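Local coordinates for protein guanine deaminase (Escherichia coli, PDB 6OHB) that catalyses the zinc-dependent hydrolytic deamination of guanine to xanthine and ammonia, a step of purine degradation, at residues 212-215 / 216-220; 222-225 / 226-230; 256-259 / 260-264; 333-336 / 337-340; 340-343 / 344-347. All coordinates share one frame; numbering follows the deposited sequence.

Interaction 1: 212-215 / 216-220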
loop_
_atom_site.group_PDB
_atom_site.type_symbol
_atom_site.label_atom_id
_atom_site.label_comp_id
_atom_site.label_asym_id
_atom_site.label_seq_id
_atom_site.Cartn_x
_atom_site.Cartn_y
_atom_site.Cartn_z
ATOM N N PRO A 212 -10.143 26.373 -12.156
ATOM C CA PRO A 212 -9.388 27.497 -11.570
ATOM C C PRO A 212 -8.294 28.062 -12.460
ATOM O O PRO A 212 -8.104 29.284 -12.479
ATOM C CB PRO A 212 -8.807 26.884 -10.292
ATOM C CG PRO A 212 -9.832 25.903 -9.868
ATOM C CD PRO A 212 -10.445 25.347 -11.138
ATOM N N THR A 213 -7.581 27.228 -13.214
ATOM C CA THR A 213 -6.445 27.702 -13.989
ATOM C C THR A 213 -6.801 27.971 -15.445
ATOM O O THR A 213 -5.903 28.113 -16.279
ATOM C CB THR A 213 -5.282 26.709 -13.913
ATOM O OG1 THR A 213 -5.764 25.373 -14.120
ATOM C CG2 THR A 213 -4.572 26.802 -12.568
ATOM N N SER A 214 -8.085 28.082 -15.768
ATOM C CA SER A 214 -8.488 28.419 -17.125
ATOM C C SER A 214 -9.466 29.581 -17.100
ATOM O O SER A 214 -10.501 29.515 -16.428
ATOM C CB SER A 214 -9.117 27.203 -17.818
ATOM O OG SER A 214 -8.126 26.229 -18.114
ATOM N N SER A 215 -9.144 30.625 -17.856
ATOM C CA SER A 215 -10.019 31.773 -18.009
ATOM C C SER A 215 -11.281 31.373 -18.775
ATOM O O SER A 215 -11.321 30.321 -19.419
ATOM C CB SER A 215 -9.286 32.888 -18.747
ATOM O OG SER A 215 -9.007 32.498 -20.080
ATOM N N PRO A 216 -12.335 32.192 -18.713
ATOM C CA PRO A 216 -13.489 31.939 -19.593
ATOM C C PRO A 216 -13.119 31.883 -21.069
ATOM O O PRO A 216 -13.717 31.098 -21.820
ATOM C CB PRO A 216 -14.430 33.112 -19.281
ATOM C CG PRO A 216 -14.091 33.482 -17.862
ATOM C CD PRO A 216 -12.607 33.248 -17.722
ATOM N N GLU A 217 -12.129 32.670 -21.498
ATOM C CA GLU A 217 -11.675 32.616 -22.886
ATOM C C GLU A 217 -11.091 31.251 -23.224
ATOM O O GLU A 217 -11.396 30.673 -24.276
ATOM C CB GLU A 217 -10.641 33.716 -23.140
ATOM C CG GLU A 217 -11.244 35.088 -23.370
ATOM C CD GLU A 217 -11.944 35.629 -22.138
ATOM O OE1 GLU A 217 -11.258 35.889 -21.124
ATOM O OE2 GLU A 217 -13.185 35.774 -22.180
ATOM N N GLN A 218 -10.253 30.712 -22.337
ATOM C CA GLN A 218 -9.665 29.401 -22.590
ATOM C C GLN A 218 -10.715 28.297 -22.536
ATOM O O GLN A 218 -10.647 27.335 -23.311
ATOM C CB GLN A 218 -8.545 29.128 -21.592
ATOM C CG GLN A 218 -7.728 27.900 -21.934
ATOM C CD GLN A 218 -6.478 27.790 -21.098
ATOM O OE1 GLN A 218 -6.543 27.479 -19.907
ATOM N NE2 GLN A 218 -5.327 28.038 -21.716
ATOM N N MET A 219 -11.682 28.401 -21.621
ATOM C CA MET A 219 -12.767 27.427 -21.595
ATOM C C MET A 219 -13.548 27.457 -22.903
ATOM O O MET A 219 -13.943 26.404 -23.427
ATOM C CB MET A 219 -13.688 27.688 -20.401
ATOM C CG MET A 219 -13.051 27.429 -19.031
ATOM S SD MET A 219 -12.678 25.694 -18.639
ATOM C CE MET A 219 -14.307 24.950 -18.701
ATOM N N ALA A 220 -13.756 28.655 -23.464
ATOM C CA ALA A 220 -14.414 28.755 -24.765
ATOM C C ALA A 220 -13.569 28.125 -25.868
ATOM O O ALA A 220 -14.106 27.475 -26.773
ATOM C CB ALA A 220 -14.719 30.218 -25.095
#
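Q218 reaches back from the first turn of its helix to S214, four residues earlier. Its CB stands 3.7 Å from S215 OG, against the residue that caps the helix. CG is anti to the backbone N (chi1 -170°), where it comes 4.2 Å from S214 OG, and the chain runs on extended, which carries the amide past S215 to the loop. CD lies 3.7 Å from S214 OG, and OE1 takes the hydrogen bond from that hydroxyl at 2.7 Å, in the carbonyl plane and on a lone pair. The other amide atom, NE2, is held by D180 OD1, so both ends of the amide are used and its rotation is fixed.

S215 is the N-cap: its OG accepts from Q218 N at 3.1 Å with an N-H...O angle of 161°, and it is also hydrogen-bonded to D171 OD2. The first backbone helical bond follows, M219 N to S215 O at 2.9 Å. Beside it, M219 bends so that SD comes 4.0 Å from S214 CB.

The cap thus starts helix 216-228 at the end of the loop that follows strand 203-208. Q218 faces S185 of helix 182-196, while M219 packs on Y262 of helix 258-264.

Interaction 2: 222-225 / 226-230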
loop_
_atom_site.group_PDB
_atom_site.type_symbol
_atom_site.label_atom_id
_atom_site.label_comp_id
_atom_site.label_asym_id
_atom_site.label_seq_id
_atom_site.Cartn_x
_atom_site.Cartn_y
_atom_site.Cartn_z
ATOM N N ALA A 222 -11.495 25.594 -25.479
ATOM C CA ALA A 222 -11.631 24.148 -25.315
ATOM C C ALA A 222 -12.962 23.652 -25.867
ATOM O O ALA A 222 -13.022 22.605 -26.527
ATOM C CB ALA A 222 -11.490 23.764 -23.843
ATOM N N GLN A 223 -14.045 24.389 -25.590
ATOM C CA GLN A 223 -15.343 24.069 -26.174
ATOM C C GLN A 223 -15.270 24.054 -27.696
ATOM O O GLN A 223 -15.814 23.153 -28.351
ATOM C CB GLN A 223 -16.380 25.085 -25.699
ATOM C CG GLN A 223 -17.729 24.997 -26.395
ATOM C CD GLN A 223 -18.768 25.900 -25.757
ATOM O OE1 GLN A 223 -18.447 26.981 -25.261
ATOM N NE2 GLN A 223 -20.020 25.458 -25.758
ATOM N N ARG A 224 -14.590 25.046 -28.271
ATOM C CA ARG A 224 -14.434 25.118 -29.720
ATOM C C ARG A 224 -13.695 23.898 -30.255
ATOM O O ARG A 224 -14.101 23.302 -31.260
ATOM C CB ARG A 224 -13.702 26.407 -30.085
ATOM C CG ARG A 224 -13.346 26.560 -31.545
ATOM C CD ARG A 224 -12.956 28.003 -31.819
ATOM N NE ARG A 224 -12.290 28.167 -33.105
ATOM C CZ ARG A 224 -11.441 29.153 -33.377
ATOM N NH1 ARG A 224 -11.161 30.064 -32.449
ATOM N NH2 ARG A 224 -10.874 29.232 -34.575
ATOM N N LEU A 225 -12.596 23.519 -29.595
ATOM C CA LEU A 225 -11.841 22.342 -30.018
ATOM C C LEU A 225 -12.706 21.092 -29.977
ATOM O O LEU A 225 -12.648 20.258 -30.889
ATOM C CB LEU A 225 -10.602 22.164 -29.143
ATOM C CG LEU A 225 -9.445 23.117 -29.444
ATOM C CD1 LEU A 225 -8.513 23.216 -28.254
ATOM C CD2 LEU A 225 -8.695 22.679 -30.694
ATOM N N LYS A 226 -13.525 20.948 -28.932
ATOM C CA LYS A 226 -14.389 19.774 -28.846
ATOM C C LYS A 226 -15.450 19.780 -29.941
ATOM O O LYS A 226 -15.819 18.716 -30.453
ATOM C CB LYS A 226 -15.049 19.695 -27.469
ATOM C CG LYS A 226 -15.786 18.385 -27.200
ATOM C CD LYS A 226 -14.902 17.185 -27.521
ATOM C CE LYS A 226 -15.667 15.875 -27.445
ATOM N NZ LYS A 226 -17.132 16.080 -27.359
ATOM N N GLU A 227 -15.946 20.962 -30.318
ATOM C CA GLU A 227 -16.936 21.039 -31.389
ATOM C C GLU A 227 -16.320 20.768 -32.758
ATOM O O GLU A 227 -16.996 20.233 -33.645
ATOM C CB GLU A 227 -17.620 22.405 -31.374
ATOM C CG GLU A 227 -18.753 22.509 -30.371
ATOM C CD GLU A 227 -19.056 23.940 -29.982
ATOM O OE1 GLU A 227 -18.657 24.854 -30.732
ATOM O OE2 GLU A 227 -19.697 24.148 -28.929
ATOM N N GLU A 228 -15.054 21.142 -32.958
ATOM C CA GLU A 228 -14.400 20.896 -34.241
ATOM C C GLU A 228 -13.926 19.455 -34.388
ATOM O O GLU A 228 -13.801 18.960 -35.515
ATOM C CB GLU A 228 -13.214 21.844 -34.417
ATOM C CG GLU A 228 -13.601 23.274 -34.737
ATOM C CD GLU A 228 -12.410 24.208 -34.723
ATOM O OE1 GLU A 228 -11.270 23.725 -34.897
ATOM O OE2 GLU A 228 -12.615 25.426 -34.543
ATOM N N TYR A 229 -13.655 18.770 -33.280
ATOM C CA TYR A 229 -13.171 17.390 -33.299
ATOM C C TYR A 229 -13.993 16.577 -32.312
ATOM O O TYR A 229 -13.529 16.258 -31.210
ATOM C CB TYR A 229 -11.679 17.331 -32.986
ATOM C CG TYR A 229 -10.864 18.156 -33.944
ATOM C CD1 TYR A 229 -10.492 17.646 -35.178
ATOM C CD2 TYR A 229 -10.482 19.452 -33.625
ATOM C CE1 TYR A 229 -9.754 18.397 -36.065
ATOM C CE2 TYR A 229 -9.739 20.213 -34.508
ATOM C CZ TYR A 229 -9.379 19.679 -35.726
ATOM O OH TYR A 229 -8.641 20.427 -36.616
ATOM N N PRO A 230 -15.218 16.202 -32.686
ATOM C CA PRO A 230 -16.111 15.559 -31.711
ATOM C C PRO A 230 -15.630 14.197 -31.249
ATOM O O PRO A 230 -16.131 13.702 -30.234
ATOM C CB PRO A 230 -17.445 15.446 -32.467
ATOM C CG PRO A 230 -17.296 16.306 -33.693
ATOM C CD PRO A 230 -15.843 16.341 -34.012
#
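R224 and E228 form an i to i+4 salt bridge in the last turns of helix 216-228, the helix of a beta-alpha-beta unit between strands 203-208 and 233-238. R224 NE donates to E228 OE2 at 3.1 Å with an N-H...O angle of 151°. The two chains run side by side, their guanidinium and carboxylate planes 62° apart, and the oxygen lies at the guanidinium edge, 16° out of its plane. E228 OE1 is hydrogen-bonded to Y186 OH of helix 182-196, and the R224 guanidinium makes a cation-pi contact with the Y186 ring, so both charged groups share that tyrosine. With an alanine in place of this glutamate, R224 NE would probably lose its carboxylate mate and the Y186 hydroxyl this partner.

The backbone is satisfied in the usual i to i+4 pattern: K226 N, E227 N and E228 N donate to A222 O, Q223 O and R224 O. Y229 is the first residue to leave helical angles, yet its N still reaches L225 O at 3.0 Å, while its OH is bonded to E194 OE1 and its O to T232 OG1. At the position next to E228, E227 lies alongside Q223, four residues earlier, and E227 OE2 rests 3.3 Å from Q223 CG.

Interaction 3: 256-259 / 260-264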
loop_
_atom_site.group_PDB
_atom_site.type_symbol
_atom_site.label_atom_id
_atom_site.label_comp_id
_atom_site.label_asym_id
_atom_site.label_seq_id
_atom_site.Cartn_x
_atom_site.Cartn_y
_atom_site.Cartn_z
ATOM N N ASP A 256 -23.832 26.962 -11.793
ATOM C CA ASP A 256 -24.441 26.212 -10.690
ATOM C C ASP A 256 -23.505 25.134 -10.142
ATOM O O ASP A 256 -23.861 23.959 -10.050
ATOM C CB ASP A 256 -25.769 25.609 -11.139
ATOM C CG ASP A 256 -26.591 25.060 -9.973
ATOM O OD1 ASP A 256 -26.317 25.442 -8.812
ATOM O OD2 ASP A 256 -27.506 24.242 -10.216
ATOM N N GLY A 257 -22.297 25.530 -9.764
ATOM C CA GLY A 257 -21.325 24.624 -9.186
ATOM C C GLY A 257 -20.200 24.278 -10.148
ATOM O O GLY A 257 -20.068 24.834 -11.242
ATOM N N TYR A 258 -19.389 23.311 -9.717
ATOM C CA TYR A 258 -18.159 22.968 -10.426
ATOM C C TYR A 258 -18.452 22.280 -11.760
ATOM O O TYR A 258 -17.989 22.723 -12.820
ATOM C CB TYR A 258 -17.296 22.084 -9.522
ATOM C CG TYR A 258 -15.813 22.041 -9.834
ATOM C CD1 TYR A 258 -15.321 22.399 -11.084
ATOM C CD2 TYR A 258 -14.905 21.608 -8.873
ATOM C CE1 TYR A 258 -13.963 22.337 -11.363
ATOM C CE2 TYR A 258 -13.552 21.544 -9.140
ATOM C CZ TYR A 258 -13.084 21.909 -10.384
ATOM O OH TYR A 258 -11.734 21.845 -10.641
ATOM N N LEU A 259 -19.201 21.174 -11.726
ATOM C CA LEU A 259 -19.459 20.428 -12.955
ATOM C C LEU A 259 -20.213 21.267 -13.979
ATOM O O LEU A 259 -20.042 21.073 -15.191
ATOM C CB LEU A 259 -20.237 19.147 -12.639
ATOM C CG LEU A 259 -20.729 18.312 -13.831
ATOM C CD1 LEU A 259 -19.575 17.854 -14.714
ATOM C CD2 LEU A 259 -21.561 17.127 -13.369
ATOM N N ASP A 260 -21.038 22.210 -13.520
ATOM C CA ASP A 260 -21.811 23.008 -14.461
ATOM C C ASP A 260 -20.942 23.963 -15.266
ATOM O O ASP A 260 -21.332 24.344 -16.374
ATOM C CB ASP A 260 -22.906 23.787 -13.737
ATOM C CG ASP A 260 -23.865 24.466 -14.700
ATOM O OD1 ASP A 260 -24.750 23.771 -15.248
ATOM O OD2 ASP A 260 -23.728 25.692 -14.913
ATOM N N VAL A 261 -19.768 24.335 -14.757
ATOM C CA VAL A 261 -18.843 25.127 -15.564
ATOM C C VAL A 261 -18.422 24.341 -16.799
ATOM O O VAL A 261 -18.426 24.864 -17.919
ATOM C CB VAL A 261 -17.624 25.557 -14.730
ATOM C CG1 VAL A 261 -16.725 26.474 -15.553
ATOM C CG2 VAL A 261 -18.072 26.233 -13.446
ATOM N N TYR A 262 -18.059 23.067 -16.610
ATOM C CA TYR A 262 -17.680 22.233 -17.745
ATOM C C TYR A 262 -18.876 21.957 -18.642
ATOM O O TYR A 262 -18.750 21.956 -19.872
ATOM C CB TYR A 262 -17.090 20.910 -17.255
ATOM C CG TYR A 262 -15.823 21.040 -16.452
ATOM C CD1 TYR A 262 -14.743 21.775 -16.927
ATOM C CD2 TYR A 262 -15.707 20.423 -15.215
ATOM C CE1 TYR A 262 -13.580 21.892 -16.184
ATOM C CE2 TYR A 262 -14.551 20.533 -14.465
ATOM C CZ TYR A 262 -13.492 21.267 -14.952
ATOM O OH TYR A 262 -12.345 21.370 -14.200
ATOM N N HIS A 263 -20.049 21.751 -18.039
ATOM C CA HIS A 263 -21.245 21.407 -18.804
ATOM C C HIS A 263 -21.683 22.550 -19.712
ATOM O O HIS A 263 -22.045 22.318 -20.872
ATOM C CB HIS A 263 -22.373 21.008 -17.851
ATOM C CG HIS A 263 -23.637 20.597 -18.540
ATOM N ND1 HIS A 263 -23.731 19.453 -19.304
ATOM C CD2 HIS A 263 -24.864 21.169 -18.569
ATOM C CE1 HIS A 263 -24.959 19.343 -19.778
ATOM N NE2 HIS A 263 -25.666 20.372 -19.347
ATOM N N GLN A 264 -21.673 23.789 -19.202
ATOM C CA GLN A 264 -22.109 24.926 -20.009
ATOM C C GLN A 264 -21.156 25.187 -21.167
ATOM O O GLN A 264 -21.575 25.710 -22.205
ATOM C CB GLN A 264 -22.242 26.184 -19.146
ATOM C CG GLN A 264 -23.372 26.141 -18.118
ATOM C CD GLN A 264 -24.705 25.700 -18.701
ATOM O OE1 GLN A 264 -25.107 26.141 -19.779
ATOM N NE2 GLN A 264 -25.402 24.826 -17.980
#
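D256, in the loop before the helix, meets D260 in its first turn, where D256 N points at D260 OD2 in a weak hydrogen bond of 3.4 Å, though a straight one (162°). The other oxygen, D260 OD1, is better occupied: it accepts from Q264 NE2 on its syn side and forms a salt bridge with R287, which probably offsets the nearness of the D256 carboxylate.

G257 comes next, with a positive phi of 106°, at which a side chain would press on the carbonyl oxygen of D256. Its own O touches V261 CG2 at 3.3 Å.

Y258 follows. Its O takes V261 N at 3.1 Å, the donor standing well above the carbonyl plane. Its ring lies alongside that of Y262 and points the same way. The planes differ by 29° and the centroids are 5.7 Å apart, so the rings are slid past each other with little overlap. The closest ring carbons are Y258 CE1 and Y262 CE2, 3.6 Å apart. The hydroxyls have separate partners: Y258 OH is bonded to E244 OE2 and Y262 OH to H237 O.

L259 closes the segment. Its O accepts from H263 N at 2.9 Å in the carbonyl plane, while its side chain packs on L288 and L238.

Both tyrosines also touch F210, a probable substrate-binding residue, and Y258 touches C239, another. These contacts are consistent with second-shell packing behind the purine pocket of the amidohydrolase TIM barrel, with Y262 tied to the backbone of the zinc ligand H237.

Interaction 4: 333-336 / 337-340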
loop_
_atom_site.group_PDB
_atom_site.type_symbol
_atom_site.label_atom_id
_atom_site.label_comp_id
_atom_site.label_asym_id
_atom_site.label_seq_id
_atom_site.Cartn_x
_atom_site.Cartn_y
_atom_site.Cartn_z
ATOM N N THR A 333 2.469 5.013 -6.960
ATOM C CA THR A 333 2.732 3.781 -7.689
ATOM C C THR A 333 2.081 3.809 -9.068
ATOM O O THR A 333 0.999 4.376 -9.242
ATOM C CB THR A 333 2.257 2.560 -6.887
ATOM O OG1 THR A 333 2.652 1.363 -7.564
ATOM C CG2 THR A 333 0.741 2.573 -6.704
ATOM N N PHE A 334 2.766 3.215 -10.052
ATOM C CA PHE A 334 2.195 2.960 -11.372
ATOM C C PHE A 334 1.330 1.707 -11.407
ATOM O O PHE A 334 0.713 1.429 -12.442
ATOM C CB PHE A 334 3.291 2.778 -12.431
ATOM C CG PHE A 334 3.935 4.056 -12.896
ATOM C CD1 PHE A 334 4.968 4.637 -12.171
ATOM C CD2 PHE A 334 3.538 4.653 -14.082
ATOM C CE1 PHE A 334 5.576 5.800 -12.613
ATOM C CE2 PHE A 334 4.140 5.818 -14.526
ATOM C CZ PHE A 334 5.159 6.391 -13.791
ATOM N N ASN A 335 1.291 0.941 -10.321
ATOM C CA ASN A 335 0.766 -0.417 -10.346
ATOM C C ASN A 335 -0.733 -0.435 -10.081
ATOM O O ASN A 335 -1.202 0.102 -9.070
ATOM C CB ASN A 335 1.490 -1.289 -9.321
ATOM C CG ASN A 335 1.198 -2.766 -9.509
ATOM O OD1 ASN A 335 0.246 -3.302 -8.934
ATOM N ND2 ASN A 335 2.008 -3.431 -10.329
ATOM N N MET A 336 -1.471 -1.080 -10.989
ATOM C CA MET A 336 -2.925 -1.144 -10.882
ATOM C C MET A 336 -3.370 -2.032 -9.724
ATOM O O MET A 336 -4.385 -1.749 -9.076
ATOM C CB MET A 336 -3.515 -1.652 -12.202
ATOM C CG MET A 336 -5.043 -1.675 -12.277
ATOM S SD MET A 336 -5.846 -0.065 -12.123
ATOM C CE MET A 336 -4.739 0.991 -13.057
ATOM N N LEU A 337 -2.636 -3.114 -9.450
ATOM C CA LEU A 337 -3.011 -3.985 -8.338
ATOM C C LEU A 337 -2.999 -3.216 -7.024
ATOM O O LEU A 337 -3.935 -3.316 -6.218
ATOM C CB LEU A 337 -2.087 -5.205 -8.276
ATOM C CG LEU A 337 -2.022 -6.090 -9.526
ATOM C CD1 LEU A 337 -0.961 -7.170 -9.362
ATOM C CD2 LEU A 337 -3.377 -6.709 -9.825
ATOM N N GLN A 338 -1.937 -2.441 -6.791
ATOM C CA GLN A 338 -1.858 -1.624 -5.587
ATOM C C GLN A 338 -2.928 -0.538 -5.579
ATOM O O GLN A 338 -3.475 -0.207 -4.517
ATOM C CB GLN A 338 -0.457 -1.020 -5.472
ATOM C CG GLN A 338 0.631 -2.074 -5.384
ATOM C CD GLN A 338 2.015 -1.488 -5.187
ATOM O OE1 GLN A 338 2.534 -0.788 -6.055
ATOM N NE2 GLN A 338 2.621 -1.778 -4.043
ATOM N N THR A 339 -3.244 0.028 -6.753
ATOM C CA THR A 339 -4.333 1.004 -6.838
ATOM C C THR A 339 -5.653 0.394 -6.385
ATOM O O THR A 339 -6.424 1.024 -5.650
ATOM C CB THR A 339 -4.457 1.551 -8.261
ATOM O OG1 THR A 339 -3.211 2.131 -8.661
ATOM C CG2 THR A 339 -5.541 2.614 -8.334
ATOM N N LEU A 340 -5.930 -0.837 -6.813
ATOM C CA LEU A 340 -7.160 -1.494 -6.392
ATOM C C LEU A 340 -7.111 -1.847 -4.912
ATOM O O LEU A 340 -8.143 -1.828 -4.237
ATOM C CB LEU A 340 -7.405 -2.740 -7.237
ATOM C CG LEU A 340 -7.642 -2.513 -8.730
ATOM C CD1 LEU A 340 -7.514 -3.834 -9.480
ATOM C CD2 LEU A 340 -9.004 -1.871 -8.976
#
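A chi1 of -174° turns T333 OG1 away from its own amide nitrogen, toward Q338, whose CG is anti to its carbonyl carbon (chi1 -60°) with the chain extended beyond; together these settings bring the hydroxyl within bonding distance of the amide oxygen at the start of the helix. T333 OG1 donates to Q338 OE1 at 2.6 Å, 24° out of the carbonyl plane. The same OG1 accepts from N335 N at 3.1 Å, closing an ST turn, so it is gripped from two directions and joins the loop to the first helical turn. T333 CG2 adds apolar contact with Q338 CB.

N335 is the N-cap. Its OD1 accepts from Q338 N at 3.2 Å, in the carbonyl plane and on a lone pair. N335 ND2 is held by N133 OD1, which fixes the amide's rotation.

The backbone oxygen N335 O is held twice, by T339 N at 3.1 Å and by T339 OG1 at 2.9 Å. The two donors come from opposite faces of the carbonyl plane, and the hydroxyl bond also gives this threonine's polar atom a partner in the interior. One residue on, M336 O receives L340 N at 2.9 Å, and M336 CG lies 4.3 Å from L340 CD1.

The cap therefore begins helix 336-349 in the loop after strand 321-324. M336, T339 and L340 pack on M324 of that strand, M336 and L340 also meet A363 of helix 356-363, and F334 reaches L398 of the second subunit.

Interaction 5: 340-343 / 344-347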
loop_
_atom_site.group_PDB
_atom_site.type_symbol
_atom_site.label_atom_id
_atom_site.label_comp_id
_atom_site.label_asym_id
_atom_site.label_seq_id
_atom_site.Cartn_x
_atom_site.Cartn_y
_atom_site.Cartn_z
ATOM N N LEU A 340 -5.930 -0.837 -6.813
ATOM C CA LEU A 340 -7.160 -1.494 -6.392
ATOM C C LEU A 340 -7.111 -1.847 -4.912
ATOM O O LEU A 340 -8.143 -1.828 -4.237
ATOM C CB LEU A 340 -7.405 -2.740 -7.237
ATOM C CG LEU A 340 -7.642 -2.513 -8.730
ATOM C CD1 LEU A 340 -7.514 -3.834 -9.480
ATOM C CD2 LEU A 340 -9.004 -1.871 -8.976
ATOM N N ASN A 341 -5.930 -2.172 -4.389
ATOM C CA ASN A 341 -5.790 -2.344 -2.942
ATOM C C ASN A 341 -6.208 -1.078 -2.189
ATOM O O ASN A 341 -6.952 -1.140 -1.191
ATOM C CB ASN A 341 -4.347 -2.716 -2.608
ATOM C CG ASN A 341 -4.217 -3.400 -1.264
ATOM O OD1 ASN A 341 -5.058 -4.214 -0.882
ATOM N ND2 ASN A 341 -3.158 -3.068 -0.534
ATOM N N GLU A 342 -5.760 0.086 -2.669
ATOM C CA GLU A 342 -6.135 1.335 -2.006
ATOM C C GLU A 342 -7.626 1.616 -2.159
ATOM O O GLU A 342 -8.274 2.103 -1.220
ATOM C CB GLU A 342 -5.316 2.503 -2.555
ATOM C CG GLU A 342 -3.818 2.358 -2.354
ATOM C CD GLU A 342 -3.417 2.382 -0.891
ATOM O OE1 GLU A 342 -3.925 3.251 -0.151
ATOM O OE2 GLU A 342 -2.591 1.534 -0.486
ATOM N N ALA A 343 -8.187 1.305 -3.330
ATOM C CA ALA A 343 -9.626 1.443 -3.521
ATOM C C ALA A 343 -10.390 0.565 -2.543
ATOM O O ALA A 343 -11.415 0.978 -1.989
ATOM C CB ALA A 343 -10.007 1.096 -4.958
ATOM N N TYR A 344 -9.906 -0.660 -2.330
ATOM C CA TYR A 344 -10.534 -1.556 -1.369
ATOM C C TYR A 344 -10.526 -0.954 0.036
ATOM O O TYR A 344 -11.527 -1.038 0.757
ATOM C CB TYR A 344 -9.827 -2.912 -1.392
ATOM C CG TYR A 344 -10.439 -3.935 -0.466
ATOM C CD1 TYR A 344 -10.050 -4.020 0.872
ATOM C CD2 TYR A 344 -11.415 -4.813 -0.923
ATOM C CE1 TYR A 344 -10.620 -4.954 1.728
ATOM C CE2 TYR A 344 -11.987 -5.751 -0.078
ATOM C CZ TYR A 344 -11.589 -5.816 1.245
ATOM O OH TYR A 344 -12.159 -6.749 2.083
ATOM N N LYS A 345 -9.408 -0.345 0.447
ATOM C CA LYS A 345 -9.394 0.275 1.780
ATOM C C LYS A 345 -10.354 1.465 1.860
ATOM O O LYS A 345 -11.085 1.617 2.848
ATOM C CB LYS A 345 -7.979 0.698 2.180
ATOM C CG LYS A 345 -7.028 -0.471 2.394
ATOM C CD LYS A 345 -5.616 0.023 2.630
ATOM C CE LYS A 345 -4.610 -0.755 1.812
ATOM N NZ LYS A 345 -3.434 0.093 1.490
ATOM N N VAL A 346 -10.369 2.315 0.830
ATOM C CA VAL A 346 -11.279 3.461 0.819
ATOM C C VAL A 346 -12.729 2.996 0.948
ATOM O O VAL A 346 -13.522 3.536 1.745
ATOM C CB VAL A 346 -11.055 4.278 -0.471
ATOM C CG1 VAL A 346 -12.288 5.093 -0.828
ATOM C CG2 VAL A 346 -9.819 5.165 -0.345
ATOM N N LEU A 347 -13.087 1.946 0.207
ATOM C CA LEU A 347 -14.466 1.482 0.224
ATOM C C LEU A 347 -14.804 0.771 1.530
ATOM O O LEU A 347 -15.931 0.886 2.026
ATOM C CB LEU A 347 -14.717 0.598 -0.993
ATOM C CG LEU A 347 -14.572 1.521 -2.205
ATOM C CD1 LEU A 347 -14.368 0.752 -3.502
ATOM C CD2 LEU A 347 -15.768 2.474 -2.289
#
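K345 and E342 meet one turn apart, their chains crossing at an angle. E342 bends at chi2 (-65°), which folds its carboxylate round toward the lysine, and K345 leaves with CG anti to the carbonyl carbon before kinking at chi3 (-134°), a value away from the usual staggered settings, its chain running back toward the helix start. The two bends bring K345 NZ to E342 OE2 at 2.6 Å, a salt bridge in which the ammonium sits 49° above the carboxylate plane. On its way the lysine passes N341: K345 CE is 3.6 Å from N341 ND2, which touches this last carbon of the lysine chain as the two side chains cross. N341 OD1 is itself hydrogen-bonded to Y304 of the second subunit.

K345 NZ and E342 OE2 each have a second mate, for they form the same salt bridges with E342 and K345 of the second subunit. The four groups thus make a buried network across the dimer interface, in which each charge is probably balanced by its neighbours. A methionine in place of K345 would probably leave the carboxylates of both E342 residues in the dimer without their ammonium mates in the interface.

Elsewhere the backbone runs in regular i to i+4 bonds, of which V346 N to E342 O is 2.9 Å long. L347 CG lies 3.2 Å from A343 O.

Helix 336-349 packs on several neighbours: A343, V346 and L347 touch F297 of strand 294-297, E342 and V346 touch L303 of helix 299-304, and Y344 sets its ring edge-to-face with F414 of helix 409-419.

The five contacts form two groups within the amidohydrolase domain. Interactions 1 and 2 lie in series on helix 216-228, their centres 14 Å apart. Interaction 3 packs against interaction 1, M219 CE touching Y262 CD1 at 3.7 Å, and P212 CD also lies beside Y258 OH. Interactions 4 and 5 share L340 and run along helix 336-349, their centres 10 Å apart, about 29 to 36 Å from those of the first group. Interactions 1, 3 and 4 approach the metal site: the side chains of Y258, T213 and T339 lie about 10, 11 and 12 Å from the zinc ion. Interaction 5 instead faces the second subunit.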